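Local coordinates for CBS domain-containing predicted protein TM0935 (Thermotoga maritima, PDB 1O50), which probably acts as a regulatory or sensing module built from a pair of CBS domains, a fold that commonly binds adenosine-containing ligands, at residues Met66-Leu69 / Lys70-Phe74. Sequence-based numbering, arbitrary orientation.
Sequences MHLL and KVSGF
S72 turns its hydroxyl back along the helix onto the carbonyl oxygen of L68, one turn earlier, with S72 OG 2.5 Å from L68 O, a short hydrogen bond. The backbone S72 N donates to the same L68 O at 2.9 Å, so one acceptor is gripped twice, from opposite faces of its carbonyl plane. The hydroxyl lies beside its own backbone N, chi1 -56°, which brings it within range of that carbonyl. S72 OG is also hydrogen-bonded to the indole NE1 of W152 of the second subunit, and L148 of that subunit packs on both L68 and S72. With an alanine here, L68 O would probably keep the backbone bond alone, and the W152 indole of the neighbouring chain would be left without this hydroxyl partner.

The other backbone bonds are of the same i to i+4 kind: K70 N to M66 O, V71 N to H67 O at 2.9 Å and nearly straight (172° at the hydrogen), and G73 N to L69 O.

Among the side chains, V71 places CG2 over one face of the H67 imidazole, 4.0 Å from the ring centroid and offset toward the rim, a CH-pi contact; I101 lies against V71, and its carbonyl receives a weak hydrogen bond from H67 NE2. K70 runs extended past the bent M66, its CE, the carbon that carries the ammonium group, resting 3.7 Å from M66 CG in an aliphatic contact.

These are the i to i+4 contacts of an alpha helix, here helix 65-77 following strand 58-64 of the first CBS domain: L68 faces helix 35-44 of its own chain as well as the second subunit, so the segment joins the domain core to the dimer interface.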
ATOM      1  N   MET A  66      -6.580  -0.391   1.089  1.00 37.20           N
ATOM      2  CA  MET A  66      -7.086  -1.321   0.069  1.00 35.65           C
ATOM      3  C   MET A  66      -8.513  -1.740   0.438  1.00 36.65           C
ATOM      4  O   MET A  66      -9.340  -2.091  -0.455  1.00 34.82           O
ATOM      5  CB  MET A  66      -6.166  -2.540  -0.097  1.00 36.73           C
ATOM      6  CG  MET A  66      -6.764  -3.683  -0.960  1.00 36.24           C
ATOM      7  SD  MET A  66      -7.026  -3.218  -2.788  1.00 40.80           S
ATOM      8  CE  MET A  66      -5.417  -3.390  -3.374  1.00 42.19           C
ATOM      9  N   HIS A  67      -8.813  -1.784   1.736  1.00 36.53           N
ATOM     10  CA  HIS A  67     -10.195  -2.053   2.146  1.00 37.64           C
ATOM     11  C   HIS A  67     -11.127  -0.890   1.677  1.00 37.97           C
ATOM     12  O   HIS A  67     -12.187  -1.145   1.142  1.00 37.89           O
ATOM     13  CB  HIS A  67     -10.311  -2.262   3.645  1.00 38.37           C
ATOM     14  CG  HIS A  67     -11.711  -2.542   4.114  1.00 37.42           C
ATOM     15  ND1 HIS A  67     -12.458  -3.616   3.668  1.00 38.89           N
ATOM     16  CD2 HIS A  67     -12.470  -1.918   5.049  1.00 37.01           C
ATOM     17  CE1 HIS A  67     -13.625  -3.627   4.302  1.00 37.01           C
ATOM     18  NE2 HIS A  67     -13.663  -2.588   5.129  1.00 36.96           N
ATOM     19  N   LEU A  68     -10.682   0.355   1.826  1.00 38.79           N
ATOM     20  CA  LEU A  68     -11.423   1.543   1.394  1.00 39.22           C
ATOM     21  C   LEU A  68     -11.618   1.558  -0.127  1.00 39.75           C
ATOM     22  O   LEU A  68     -12.687   1.933  -0.639  1.00 40.03           O
ATOM     23  CB  LEU A  68     -10.682   2.815   1.847  1.00 38.78           C
ATOM     24  CG  LEU A  68     -11.357   4.167   1.620  1.00 39.62           C
ATOM     25  CD1 LEU A  68     -12.825   4.174   2.066  1.00 41.95           C
ATOM     26  CD2 LEU A  68     -10.567   5.295   2.328  1.00 41.36           C
ATOM     27  N   LEU A  69     -10.600   1.090  -0.847  1.00 39.38           N
ATOM     28  CA  LEU A  69     -10.656   0.985  -2.298  1.00 38.67           C
ATOM     29  C   LEU A  69     -11.726  -0.054  -2.681  1.00 37.88           C
ATOM     30  O   LEU A  69     -12.536   0.181  -3.573  1.00 38.07           O
ATOM     31  CB  LEU A  69      -9.278   0.589  -2.838  1.00 38.76           C
ATOM     32  CG  LEU A  69      -9.067   0.664  -4.340  1.00 42.22           C
ATOM     33  CD1 LEU A  69      -9.114   2.145  -4.785  1.00 41.16           C
ATOM     34  CD2 LEU A  69      -7.762  -0.016  -4.803  1.00 42.66           C
ATOM     35  N   LYS A  70     -11.769  -1.170  -1.963  1.00 37.83           N
ATOM     36  CA  LYS A  70     -12.712  -2.229  -2.239  1.00 38.41           C
ATOM     37  C   LYS A  70     -14.160  -1.770  -1.935  1.00 37.30           C
ATOM     38  O   LYS A  70     -15.074  -1.983  -2.723  1.00 35.24           O
ATOM     39  CB  LYS A  70     -12.353  -3.516  -1.464  1.00 38.77           C
ATOM     40  CG  LYS A  70     -11.164  -4.265  -2.044  1.00 40.85           C
ATOM     41  CD  LYS A  70     -10.767  -5.428  -1.151  1.00 41.92           C
ATOM     42  CE  LYS A  70      -9.497  -6.125  -1.650  1.00 44.86           C
ATOM     43  NZ  LYS A  70      -9.048  -7.241  -0.695  1.00 44.03           N
ATOM     44  N   VAL A  71     -14.333  -1.153  -0.776  1.00 37.30           N
ATOM     45  CA  VAL A  71     -15.603  -0.574  -0.354  1.00 37.70           C
ATOM     46  C   VAL A  71     -16.085   0.415  -1.439  1.00 37.44           C
ATOM     47  O   VAL A  71     -17.273   0.478  -1.762  1.00 37.28           O
ATOM     48  CB  VAL A  71     -15.403   0.130   1.034  1.00 38.59           C
ATOM     49  CG1 VAL A  71     -16.476   1.153   1.285  1.00 40.98           C
ATOM     50  CG2 VAL A  71     -15.356  -0.904   2.137  1.00 39.81           C
ATOM     51  N   SER A  72     -15.141   1.174  -2.000  1.00 37.39           N
ATOM     52  CA  SER A  72     -15.433   2.218  -2.969  1.00 36.60           C
ATOM     53  C   SER A  72     -15.853   1.626  -4.294  1.00 36.05           C
ATOM     54  O   SER A  72     -16.838   2.056  -4.834  1.00 37.80           O
ATOM     55  CB  SER A  72     -14.264   3.193  -3.134  1.00 37.00           C
ATOM     56  OG  SER A  72     -13.921   3.732  -1.872  1.00 36.68           O
ATOM     57  N   GLY A  73     -15.152   0.610  -4.797  1.00 35.26           N
ATOM     58  CA  GLY A  73     -15.535  -0.072  -6.006  1.00 34.08           C
ATOM     59  C   GLY A  73     -16.908  -0.701  -5.979  1.00 33.35           C
ATOM     60  O   GLY A  73     -17.586  -0.755  -7.008  1.00 33.91           O
ATOM     61  N   PHE A  74     -17.306  -1.271  -4.834  1.00 32.43           N
ATOM     62  CA  PHE A  74     -18.650  -1.769  -4.666  1.00 32.22           C
ATOM     63  C   PHE A  74     -19.687  -0.627  -4.660  1.00 31.92           C
ATOM     64  O   PHE A  74     -20.669  -0.666  -5.360  1.00 31.24           O
ATOM     65  CB  PHE A  74     -18.787  -2.596  -3.391  1.00 32.01           C
ATOM     66  CG  PHE A  74     -20.157  -3.108  -3.192  1.00 35.64           C
ATOM     67  CD1 PHE A  74     -20.653  -4.082  -4.026  1.00 36.21           C
ATOM     68  CD2 PHE A  74     -20.983  -2.569  -2.208  1.00 37.76           C
ATOM     69  CE1 PHE A  74     -21.965  -4.569  -3.882  1.00 39.68           C
ATOM     70  CE2 PHE A  74     -22.273  -3.023  -2.044  1.00 39.28           C
ATOM     71  CZ  PHE A  74     -22.778  -4.037  -2.873  1.00 38.52           C
TER